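Local coordinates for glucokinase (Leishmania braziliensis MHOM/BR/75/M2904, PDB 6EDI), which probably phosphorylates D-glucose with ATP as phosphate donor, as a kinase of the actin-like ATPase fold, at residues 63-67 with 167-173; 67-71 with 401-405; 107-113 with 145-149; 353-357 with 392-396. One frame throughout, in Å; residues are numbered along the deposited sequence.

Interaction 1 (63-67 with 167-173); sequences DRSGL and ALSNAGI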
loop_
_atom_site.group_PDB
_atom_site.type_symbol
_atom_site.label_atom_id
_atom_site.label_comp_id
_atom_site.label_asym_id
_atom_site.label_seq_id
_atom_site.Cartn_x
_atom_site.Cartn_y
_atom_site.Cartn_z
ATOM N N ASP A 63 -6.402 -28.764 9.966
ATOM C CA ASP A 63 -6.417 -28.051 8.680
ATOM C C ASP A 63 -7.850 -27.566 8.450
ATOM O O ASP A 63 -8.194 -26.986 7.415
ATOM C CB ASP A 63 -5.891 -28.911 7.516
ATOM C CG ASP A 63 -6.095 -30.395 7.742
ATOM O OD1 ASP A 63 -7.195 -30.782 8.195
ATOM O OD2 ASP A 63 -5.149 -31.168 7.471
ATOM N N ARG A 64 -8.677 -27.843 9.452
ATOM C CA ARG A 64 -9.964 -27.198 9.634
ATOM C C ARG A 64 -9.897 -26.632 11.049
ATOM O O ARG A 64 -10.495 -27.185 11.978
ATOM C CB ARG A 64 -11.107 -28.210 9.527
ATOM C CG ARG A 64 -10.802 -29.456 8.704
ATOM C CD ARG A 64 -10.634 -30.677 9.605
ATOM N NE ARG A 64 -11.705 -30.777 10.596
ATOM C CZ ARG A 64 -12.882 -31.363 10.381
ATOM N NH1 ARG A 64 -13.150 -31.910 9.202
ATOM N NH2 ARG A 64 -13.793 -31.401 11.345
ATOM N N SER A 65 -9.161 -25.532 11.203
ATOM C CA SER A 65 -8.733 -25.054 12.522
ATOM C C SER A 65 -9.841 -24.894 13.557
ATOM O O SER A 65 -9.639 -25.191 14.735
ATOM C CB SER A 65 -7.921 -23.760 12.404
ATOM O OG SER A 65 -7.782 -23.106 13.655
ATOM N N GLY A 66 -11.014 -24.450 13.127
ATOM C CA GLY A 66 -12.035 -24.068 14.080
ATOM C C GLY A 66 -11.546 -22.844 14.830
ATOM O O GLY A 66 -10.501 -22.862 15.482
ATOM N N LEU A 67 -12.287 -21.753 14.714
ATOM C CA LEU A 67 -11.921 -20.547 15.423
ATOM C C LEU A 67 -13.058 -20.305 16.386
ATOM O O LEU A 67 -14.210 -20.484 16.007
ATOM C CB LEU A 67 -11.771 -19.383 14.445
ATOM C CG LEU A 67 -10.590 -19.493 13.472
ATOM C CD1 LEU A 67 -10.693 -18.469 12.361
ATOM C CD2 LEU A 67 -9.282 -19.331 14.215
ATOM N N ALA A 167 -7.107 -14.789 8.937
ATOM C CA ALA A 167 -7.388 -15.749 9.995
ATOM C C ALA A 167 -8.150 -16.941 9.430
ATOM O O ALA A 167 -7.803 -18.094 9.698
ATOM C CB ALA A 167 -8.152 -15.098 11.113
ATOM N N LEU A 168 -9.187 -16.659 8.650
ATOM C CA LEU A 168 -9.983 -17.714 8.032
ATOM C C LEU A 168 -9.132 -18.573 7.111
ATOM O O LEU A 168 -9.286 -19.800 7.057
ATOM C CB LEU A 168 -11.146 -17.119 7.243
ATOM C CG LEU A 168 -12.255 -16.417 8.029
ATOM C CD1 LEU A 168 -13.162 -15.609 7.108
ATOM C CD2 LEU A 168 -13.050 -17.455 8.793
ATOM N N SER A 169 -8.241 -17.916 6.378
ATOM C CA SER A 169 -7.353 -18.592 5.448
ATOM C C SER A 169 -6.412 -19.557 6.176
ATOM O O SER A 169 -6.329 -20.734 5.821
ATOM C CB SER A 169 -6.539 -17.564 4.663
ATOM O OG SER A 169 -5.781 -18.202 3.662
ATOM N N ASN A 170 -5.696 -19.052 7.184
ATOM C CA ASN A 170 -4.759 -19.882 7.944
ATOM C C ASN A 170 -5.474 -21.026 8.644
ATOM O O ASN A 170 -4.887 -22.070 8.915
ATOM C CB ASN A 170 -3.998 -19.038 8.967
ATOM C CG ASN A 170 -3.016 -18.094 8.320
ATOM O OD1 ASN A 170 -2.614 -18.299 7.171
ATOM N ND2 ASN A 170 -2.627 -17.043 9.044
ATOM N N ALA A 171 -6.756 -20.821 8.925
ATOM C CA ALA A 171 -7.560 -21.848 9.554
ATOM C C ALA A 171 -7.968 -22.959 8.587
ATOM O O ALA A 171 -8.462 -24.003 9.020
ATOM C CB ALA A 171 -8.796 -21.227 10.202
ATOM N N GLY A 172 -7.791 -22.733 7.288
ATOM C CA GLY A 172 -8.138 -23.728 6.283
ATOM C C GLY A 172 -9.611 -23.664 5.923
ATOM O O GLY A 172 -10.142 -24.565 5.283
ATOM N N ILE A 173 -10.261 -22.572 6.317
ATOM C CA ILE A 173 -11.712 -22.462 6.261
ATOM C C ILE A 173 -12.191 -21.364 5.299
ATOM O O ILE A 173 -13.374 -21.005 5.265
ATOM C CB ILE A 173 -12.253 -22.309 7.706
ATOM C CG1 ILE A 173 -13.353 -23.321 7.947
ATOM C CG2 ILE A 173 -12.583 -20.878 8.083
ATOM C CD1 ILE A 173 -12.824 -24.694 7.680
#
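The one hydrogen bond across this contact runs from Ser65 N to Ala171 O, at 2.8 Å. It is almost straight, with 176° at the hydrogen, and the donor lies in the carbonyl plane. This bond ties loop 63-67 to the helix terminus, which is closed by a Schellman motif: Gly172, with positive phi, gives its N-H to Ser169 O, and Ile173 N reaches back to Leu168 O. A weaker polar touch accompanies it, a CA-H...O contact from Gly172 CA to Asp63 O at 3.4 Å, although Asp63 is poorly ordered.

Van der Waals contact is tight around the bond, where Ser65 CB comes 3.5 Å from Ala171 CA. A chi1 of 165° turns Ser65 OG away from Ala171 O, and OG is hydrogen-bonded to Ser60 O, within the same loop. The apolar part belongs mainly to Leu67. Its CD1 rests 4.0 Å from Ala171 CB and also reaches Ala167 CB and Leu168 CD2, each at 4.4 Å, bridging the last turn of the helix. Farther out, Ile173 CD1 lies 4.3 Å from Arg64 CB, though Arg64 too is poorly ordered.

Helix 157-170 thus ends against the loop that leads into strand 67-75. Leu67 pairs through its backbone with Gln17 of strand 16-20 and with Met15 just before it, while helix 399-409 packs on Leu67, Ala167 and Leu168.

Interaction 2 (67-71 with 401-405); sequences LHIIY and LLGCL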
loop_
_atom_site.group_PDB
_atom_site.type_symbol
_atom_site.label_atom_id
_atom_site.label_comp_id
_atom_site.label_asym_id
_atom_site.label_seq_id
_atom_site.Cartn_x
_atom_site.Cartn_y
_atom_site.Cartn_z
ATOM N N LEU A 67 -12.287 -21.753 14.714
ATOM C CA LEU A 67 -11.921 -20.547 15.423
ATOM C C LEU A 67 -13.058 -20.305 16.386
ATOM O O LEU A 67 -14.210 -20.484 16.007
ATOM C CB LEU A 67 -11.771 -19.383 14.445
ATOM C CG LEU A 67 -10.590 -19.493 13.472
ATOM C CD1 LEU A 67 -10.693 -18.469 12.361
ATOM C CD2 LEU A 67 -9.282 -19.331 14.215
ATOM N N HIS A 68 -12.740 -19.942 17.625
ATOM C CA HIS A 68 -13.772 -19.681 18.623
ATOM C C HIS A 68 -13.642 -18.258 19.157
ATOM O O HIS A 68 -12.538 -17.769 19.402
ATOM C CB HIS A 68 -13.697 -20.697 19.778
ATOM C CG HIS A 68 -13.995 -22.106 19.369
ATOM N ND1 HIS A 68 -13.318 -23.190 19.885
ATOM C CD2 HIS A 68 -14.899 -22.610 18.494
ATOM C CE1 HIS A 68 -13.784 -24.300 19.338
ATOM N NE2 HIS A 68 -14.744 -23.975 18.491
ATOM N N ILE A 69 -14.782 -17.594 19.327
ATOM C CA ILE A 69 -14.809 -16.274 19.936
ATOM C C ILE A 69 -15.904 -16.254 20.993
ATOM O O ILE A 69 -16.969 -16.844 20.816
ATOM C CB ILE A 69 -15.046 -15.146 18.898
ATOM C CG1 ILE A 69 -14.031 -15.246 17.754
ATOM C CG2 ILE A 69 -14.944 -13.773 19.543
ATOM C CD1 ILE A 69 -14.213 -14.200 16.633
ATOM N N ILE A 70 -15.601 -15.613 22.114
ATOM C CA ILE A 70 -16.604 -15.313 23.121
ATOM C C ILE A 70 -16.527 -13.823 23.366
ATOM O O ILE A 70 -15.443 -13.297 23.552
ATOM C CB ILE A 70 -16.291 -16.009 24.444
ATOM C CG1 ILE A 70 -16.370 -17.516 24.298
ATOM C CG2 ILE A 70 -17.277 -15.548 25.513
ATOM C CD1 ILE A 70 -17.687 -18.017 23.837
ATOM N N TYR A 71 -17.658 -13.123 23.391
ATOM C CA TYR A 71 -17.599 -11.697 23.680
ATOM C C TYR A 71 -18.787 -11.241 24.499
ATOM O O TYR A 71 -19.857 -11.847 24.453
ATOM C CB TYR A 71 -17.496 -10.865 22.389
ATOM C CG TYR A 71 -18.705 -10.968 21.494
ATOM C CD1 TYR A 71 -19.824 -10.159 21.692
ATOM C CD2 TYR A 71 -18.739 -11.880 20.450
ATOM C CE1 TYR A 71 -20.932 -10.263 20.879
ATOM C CE2 TYR A 71 -19.852 -11.978 19.632
ATOM C CZ TYR A 71 -20.934 -11.171 19.851
ATOM O OH TYR A 71 -22.025 -11.284 19.022
ATOM N N LEU A 401 -13.909 -9.118 14.617
ATOM C CA LEU A 401 -13.437 -9.812 15.812
ATOM C C LEU A 401 -12.323 -10.818 15.466
ATOM O O LEU A 401 -11.258 -10.831 16.104
ATOM C CB LEU A 401 -14.599 -10.480 16.550
ATOM C CG LEU A 401 -15.565 -9.468 17.167
ATOM C CD1 LEU A 401 -16.655 -10.143 17.998
ATOM C CD2 LEU A 401 -14.815 -8.471 18.030
ATOM N N LEU A 402 -12.566 -11.643 14.451
ATOM C CA LEU A 402 -11.567 -12.596 13.974
ATOM C C LEU A 402 -10.248 -11.914 13.617
ATOM O O LEU A 402 -9.165 -12.464 13.854
ATOM C CB LEU A 402 -12.097 -13.360 12.762
ATOM C CG LEU A 402 -13.139 -14.428 13.031
ATOM C CD1 LEU A 402 -13.730 -14.928 11.724
ATOM C CD2 LEU A 402 -12.488 -15.565 13.794
ATOM N N GLY A 403 -10.346 -10.718 13.047
ATOM C CA GLY A 403 -9.168 -9.977 12.636
ATOM C C GLY A 403 -8.291 -9.570 13.793
ATOM O O GLY A 403 -7.074 -9.385 13.636
ATOM N N CYS A 404 -8.909 -9.424 14.965
ATOM C CA CYS A 404 -8.129 -9.154 16.153
ATOM C C CYS A 404 -7.241 -10.367 16.439
ATOM O O CYS A 404 -6.101 -10.213 16.873
ATOM C CB CYS A 404 -9.032 -8.802 17.340
ATOM S SG CYS A 404 -9.806 -7.154 17.223
ATOM N N LEU A 405 -7.749 -11.570 16.155
ATOM C CA LEU A 405 -6.917 -12.771 16.241
ATOM C C LEU A 405 -5.862 -12.781 15.133
ATOM O O LEU A 405 -4.683 -13.109 15.366
ATOM C CB LEU A 405 -7.775 -14.045 16.172
ATOM C CG LEU A 405 -7.063 -15.409 16.238
ATOM C CD1 LEU A 405 -7.874 -16.441 17.011
ATOM C CD2 LEU A 405 -6.757 -15.946 14.846
#
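Leu401, which meets both Ile69 and Tyr71 of the strand, accepts the Cys404 N-H on its carbonyl O, with N and O 3.0 Å apart. This bond belongs to the helix itself; helix 401-405 and strand 67-71 are joined by hydrocarbon alone. Their axes approach to 9.6 Å, with 117° between their directions, so the helix runs across the strand rather than along it.

The alternation of the strand turns Leu67, Ile69 and Tyr71 to the helix and sends His68 and Ile70 to the other face. Ile69 is central. Its CG1 lies anti to the carbonyl carbon (chi1 -53°) and the chain continues extended, which carries CD1 between two leucines, 3.6 Å from Leu402 CD2 and 3.7 Å from Leu401 CB. The same methyl of Leu402, CD2, also touches Leu67 CD1 at 3.7 Å, so it is shared by two strand residues. Leu67 sends its other branch, CD2, to Leu405 CD1 at 4.3 Å. At the far end, Leu401 CD1 approaches Tyr71 CD2 at 3.7 Å, the two side chains lying roughly at right angles; the ring also has a cation-pi contact with Arg53 of the adjacent strand.

Helix 399-409 covers this sheet beyond the one strand, reaching Val44 and Ser57. All six touching residues are buried, so cohesion here rests on the fit of branched aliphatic side chains and one aromatic ring and on exclusion of water, without directional bonds.

Interaction 3 (107-113 with 145-149); sequences LRRVASG and ELFPK
Val110 and Pro148 meet at about a right angle, Val110 CG1 lying 3.8 Å from Pro148 CG. The valine branches straddle a neighbouring backbone group as well: CG1 stands anti to the backbone N (chi1 176°) and CG2 beside it, and CG2 comes 3.7 Å from Glu145 O. On one flank Leu107 spreads its two methyls over the loop, CD1 against Glu145 OE2 at 3.7 Å and CD2 against Leu146 CD2 at 4.1 Å. On the other flank Phe147 brings CD2 to within 3.5 Å of Gly113 C, and Gly113 has no side chain to stand between ring and strand. Gly113 CA also makes a CA-H...O contact of 3.6 Å with Leu146 O, a carbonyl oxygen buried here that has no hydrogen-bond partner in the model.

Strand 110-117 is an inner strand of the six-stranded mixed sheet, parallel to both strand 41-48 and strand 152-156, and loop 145-149 leads into the latter, at the edge of that sheet. A type I turn from Leu107 to Val110, with Val110 N bonded to Leu107 O at 3.2 Å, joins helix 104-107 to the strand and turns both side chains to the loop.

Helix 84-98 supplies the next layer: Leu92 touches Leu107, Glu145 and Leu146, and Phe88 meets the Phe147 ring with planes about 55° apart. Val110 also touches Val43 of the adjacent strand 41-48, and the backbone pairs of Ala111 with Ile41 and of Ser112 with Val43 hold the strand in the sheet. Pro148 O receives a hydrogen bond from Ser152 OG at the start of strand 152-156.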
loop_
_atom_site.group_PDB
_atom_site.type_symbol
_atom_site.label_atom_id
_atom_site.label_comp_id
_atom_site.label_asym_id
_atom_site.label_seq_id
_atom_site.Cartn_x
_atom_site.Cartn_y
_atom_site.Cartn_z
ATOM N N LEU A 107 -4.776 -15.180 31.933
ATOM C CA LEU A 107 -4.170 -13.947 31.464
ATOM C C LEU A 107 -2.723 -14.144 31.022
ATOM O O LEU A 107 -2.216 -13.389 30.202
ATOM C CB LEU A 107 -4.263 -12.851 32.532
ATOM C CG LEU A 107 -5.646 -12.314 32.888
ATOM C CD1 LEU A 107 -5.554 -11.289 34.015
ATOM C CD2 LEU A 107 -6.334 -11.702 31.664
ATOM N N ARG A 108 -2.051 -15.155 31.563
ATOM C CA ARG A 108 -0.656 -15.381 31.176
ATOM C C ARG A 108 -0.550 -15.893 29.749
ATOM O O ARG A 108 0.527 -15.864 29.164
ATOM C CB ARG A 108 0.029 -16.377 32.109
ATOM C CG ARG A 108 0.082 -15.943 33.554
ATOM C CD ARG A 108 0.490 -14.483 33.731
ATOM N NE ARG A 108 0.565 -14.158 35.154
ATOM C CZ ARG A 108 -0.497 -13.889 35.903
ATOM N NH1 ARG A 108 -1.704 -13.894 35.350
ATOM N NH2 ARG A 108 -0.354 -13.619 37.198
ATOM N N ARG A 109 -1.661 -16.370 29.196
ATOM C CA ARG A 109 -1.660 -16.887 27.831
ATOM C C ARG A 109 -2.157 -15.867 26.812
ATOM O O ARG A 109 -2.265 -16.182 25.629
ATOM C CB ARG A 109 -2.435 -18.201 27.736
ATOM C CG ARG A 109 -1.758 -19.363 28.477
ATOM C CD ARG A 109 -2.614 -20.606 28.442
ATOM N NE ARG A 109 -3.815 -20.456 29.259
ATOM C CZ ARG A 109 -5.059 -20.542 28.799
ATOM N NH1 ARG A 109 -5.283 -20.784 27.513
ATOM N NH2 ARG A 109 -6.081 -20.394 29.633
ATOM N N VAL A 110 -2.412 -14.640 27.265
ATOM C CA VAL A 110 -2.856 -13.569 26.365
ATOM C C VAL A 110 -1.705 -13.224 25.440
ATOM O O VAL A 110 -0.679 -12.710 25.875
ATOM C CB VAL A 110 -3.324 -12.296 27.122
ATOM C CG1 VAL A 110 -3.685 -11.184 26.132
ATOM C CG2 VAL A 110 -4.527 -12.600 27.998
ATOM N N ALA A 111 -1.875 -13.524 24.158
ATOM C CA ALA A 111 -0.802 -13.361 23.186
ATOM C C ALA A 111 -0.849 -12.013 22.470
ATOM O O ALA A 111 0.142 -11.586 21.863
ATOM C CB ALA A 111 -0.819 -14.521 22.183
ATOM N N SER A 112 -2.000 -11.341 22.551
ATOM C CA SER A 112 -2.186 -10.055 21.901
ATOM C C SER A 112 -3.537 -9.479 22.263
ATOM O O SER A 112 -4.429 -10.185 22.740
ATOM C CB SER A 112 -2.135 -10.193 20.385
ATOM O OG SER A 112 -3.214 -10.987 19.922
ATOM N N GLY A 113 -3.682 -8.186 22.014
ATOM C CA GLY A 113 -4.959 -7.514 22.162
ATOM C C GLY A 113 -5.111 -6.528 21.025
ATOM O O GLY A 113 -4.125 -5.945 20.551
ATOM N N GLU A 145 -2.894 -6.200 30.915
ATOM C CA GLU A 145 -3.248 -7.604 31.010
ATOM C C GLU A 145 -4.117 -8.035 29.831
ATOM O O GLU A 145 -4.128 -9.211 29.459
ATOM C CB GLU A 145 -3.966 -7.875 32.334
ATOM C CG GLU A 145 -3.188 -7.414 33.563
ATOM C CD GLU A 145 -4.048 -7.365 34.813
ATOM O OE1 GLU A 145 -4.745 -6.349 35.016
ATOM O OE2 GLU A 145 -4.033 -8.343 35.592
ATOM N N LEU A 146 -4.859 -7.091 29.252
ATOM C CA LEU A 146 -5.654 -7.399 28.062
ATOM C C LEU A 146 -4.928 -6.971 26.800
ATOM O O LEU A 146 -5.169 -7.516 25.722
ATOM C CB LEU A 146 -7.040 -6.744 28.120
ATOM C CG LEU A 146 -7.902 -7.213 29.288
ATOM C CD1 LEU A 146 -9.296 -6.614 29.238
ATOM C CD2 LEU A 146 -7.974 -8.736 29.312
ATOM N N PHE A 147 -4.029 -6.004 26.938
ATOM C CA PHE A 147 -3.299 -5.493 25.784
ATOM C C PHE A 147 -1.807 -5.442 26.063
ATOM O O PHE A 147 -1.277 -4.385 26.436
ATOM C CB PHE A 147 -3.834 -4.119 25.366
ATOM C CG PHE A 147 -5.305 -4.129 25.039
ATOM C CD1 PHE A 147 -6.257 -3.919 26.036
ATOM C CD2 PHE A 147 -5.737 -4.383 23.740
ATOM C CE1 PHE A 147 -7.616 -3.950 25.740
ATOM C CE2 PHE A 147 -7.084 -4.414 23.430
ATOM C CZ PHE A 147 -8.033 -4.195 24.433
ATOM N N PRO A 148 -1.124 -6.588 25.865
ATOM C CA PRO A 148 0.285 -6.705 26.250
ATOM C C PRO A 148 1.161 -5.715 25.513
ATOM O O PRO A 148 0.927 -5.431 24.328
ATOM C CB PRO A 148 0.646 -8.147 25.855
ATOM C CG PRO A 148 -0.636 -8.895 25.920
ATOM C CD PRO A 148 -1.676 -7.885 25.421
ATOM N N LYS A 149 2.142 -5.186 26.235
ATOM C CA LYS A 149 3.112 -4.253 25.687
ATOM C C LYS A 149 3.734 -4.853 24.442
ATOM O O LYS A 149 4.118 -6.017 24.449
ATOM C CB LYS A 149 4.200 -3.964 26.732
ATOM C CG LYS A 149 5.422 -3.240 26.173
ATOM C CD LYS A 149 6.532 -3.102 27.218
ATOM C CE LYS A 149 7.836 -2.596 26.594
ATOM N NZ LYS A 149 8.928 -2.425 27.608
#

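Interaction 4 (353-357 with 392-396); sequences VVANS and RQVSS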
loop_
_atom_site.group_PDB
_atom_site.type_symbol
_atom_site.label_atom_id
_atom_site.label_comp_id
_atom_site.label_asym_id
_atom_site.label_seq_id
_atom_site.Cartn_x
_atom_site.Cartn_y
_atom_site.Cartn_z
ATOM N N VAL A 353 -22.039 -7.253 -0.077
ATOM C CA VAL A 353 -21.611 -8.220 -1.071
ATOM C C VAL A 353 -22.258 -9.569 -0.812
ATOM O O VAL A 353 -22.678 -10.253 -1.749
ATOM C CB VAL A 353 -20.082 -8.311 -1.147
ATOM C CG1 VAL A 353 -19.627 -9.640 -1.766
ATOM C CG2 VAL A 353 -19.580 -7.142 -1.951
ATOM N N VAL A 354 -22.363 -9.942 0.456
ATOM C CA VAL A 354 -23.043 -11.192 0.805
ATOM C C VAL A 354 -24.515 -11.117 0.387
ATOM O O VAL A 354 -25.040 -12.021 -0.272
ATOM C CB VAL A 354 -22.945 -11.499 2.312
ATOM C CG1 VAL A 354 -23.938 -12.593 2.696
ATOM C CG2 VAL A 354 -21.510 -11.918 2.689
ATOM N N ALA A 355 -25.157 -10.016 0.744
ATOM C CA ALA A 355 -26.594 -9.828 0.471
ATOM C C ALA A 355 -26.937 -9.842 -1.020
ATOM O O ALA A 355 -28.024 -10.276 -1.411
ATOM C CB ALA A 355 -27.081 -8.540 1.093
ATOM N N ASN A 356 -26.007 -9.359 -1.844
ATOM C CA ASN A 356 -26.212 -9.281 -3.282
ATOM C C ASN A 356 -25.611 -10.472 -4.025
ATOM O O ASN A 356 -25.249 -10.373 -5.200
ATOM C CB ASN A 356 -25.620 -7.987 -3.835
ATOM C CG ASN A 356 -26.328 -6.738 -3.332
ATOM O OD1 ASN A 356 -27.391 -6.799 -2.717
ATOM N ND2 ASN A 356 -25.738 -5.586 -3.622
ATOM N N SER A 357 -25.500 -11.599 -3.333
ATOM C CA SER A 357 -24.988 -12.813 -3.947
ATOM C C SER A 357 -25.701 -13.151 -5.261
ATOM O O SER A 357 -25.061 -13.599 -6.219
ATOM C CB SER A 357 -25.091 -13.980 -2.976
ATOM O OG SER A 357 -24.432 -15.106 -3.515
ATOM N N ARG A 392 -15.185 -13.537 -3.453
ATOM C CA ARG A 392 -16.392 -12.869 -2.988
ATOM C C ARG A 392 -16.832 -13.481 -1.675
ATOM O O ARG A 392 -16.960 -14.698 -1.597
ATOM C CB ARG A 392 -17.506 -13.228 -3.946
ATOM C CG ARG A 392 -18.063 -12.146 -4.747
ATOM C CD ARG A 392 -19.009 -12.821 -5.692
ATOM N NE ARG A 392 -20.033 -13.508 -4.931
ATOM C CZ ARG A 392 -20.587 -14.656 -5.291
ATOM N NH1 ARG A 392 -20.215 -15.234 -6.416
ATOM N NH2 ARG A 392 -21.517 -15.204 -4.526
ATOM N N GLN A 393 -17.130 -12.663 -0.671
ATOM C CA GLN A 393 -17.709 -13.193 0.563
ATOM C C GLN A 393 -19.130 -13.710 0.323
ATOM O O GLN A 393 -19.934 -13.034 -0.315
ATOM C CB GLN A 393 -17.733 -12.126 1.660
ATOM C CG GLN A 393 -17.993 -12.734 3.029
ATOM C CD GLN A 393 -17.997 -11.726 4.151
ATOM O OE1 GLN A 393 -17.613 -10.569 3.969
ATOM N NE2 GLN A 393 -18.463 -12.160 5.332
ATOM N N VAL A 394 -19.441 -14.898 0.851
ATOM C CA VAL A 394 -20.785 -15.465 0.721
ATOM C C VAL A 394 -21.456 -15.764 2.058
ATOM O O VAL A 394 -22.685 -15.876 2.120
ATOM C CB VAL A 394 -20.793 -16.737 -0.148
ATOM C CG1 VAL A 394 -20.346 -16.415 -1.564
ATOM C CG2 VAL A 394 -19.901 -17.824 0.465
ATOM N N SER A 395 -20.667 -15.927 3.119
ATOM C CA SER A 395 -21.228 -16.259 4.434
ATOM C C SER A 395 -20.885 -15.165 5.427
ATOM O O SER A 395 -19.716 -14.770 5.545
ATOM C CB SER A 395 -20.672 -17.592 4.960
ATOM O OG SER A 395 -20.636 -18.604 3.966
ATOM N N SER A 396 -21.888 -14.680 6.149
ATOM C CA SER A 396 -21.663 -13.648 7.153
ATOM C C SER A 396 -20.844 -14.204 8.310
ATOM O O SER A 396 -20.884 -15.402 8.593
ATOM C CB SER A 396 -22.994 -13.097 7.663
ATOM O OG SER A 396 -23.646 -12.379 6.636
#
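With Val354 CG1 anti to the backbone N (chi1 166°) and CG2 anti to the carbonyl carbon, the two methyls part over the chain 392-396: CG1 goes to Val394 O at 3.6 Å, CG2 to Gln393 CG, also at 3.6 Å. Gln393 is extended, and its whole hydrocarbon stem passes obliquely along CG2. The amide end is fixed at both atoms: NE2 donates to Ser395 O at 2.9 Å, nearly in the amide plane although above the carbonyl plane, and OE1 bonds Gly350 N.

Val353 CG1 lies 3.7 Å from Gln393 O, a buried oxygen with no hydrogen-bond partner in the model, touched by methyls of Val353 and Val354. The bend of Arg392 at chi3 (60°) brings its guanidinium to Ser357, whose O lies over one face and whose OG is 3.1 Å from NH2. A long, weak ion pair links NH2 to Glu361.

Strand 389-393 runs parallel to strand 345-348, and helix 351-355 follows the latter directly. The contact lies within a beta-alpha-beta crossover between these parallel neighbours, with several helices in the connection, consistent with the actin-like ATPase fold.

Overall arrangement
Interactions 1 and 2 start from one stretch, sharing Leu67, and touch, their centres about 12 Å apart: the end of helix 157-170 and helix 399-409 both pack at the start of strand 67-75. Interaction 3 falls within the span bridged by both, its centre about 14 Å from that of interaction 2, at strand 110-117 of the same six-stranded sheet. Interaction 4 follows interactions 1 and 3 along the chain but lies within the span of interaction 2. It belongs to the other six-stranded sheet, about 33 Å from interaction 3 between centres. Strand 389-393 leads on to helix 399-409, so the C-terminal chain ties together two halves characteristic of this ATPase fold.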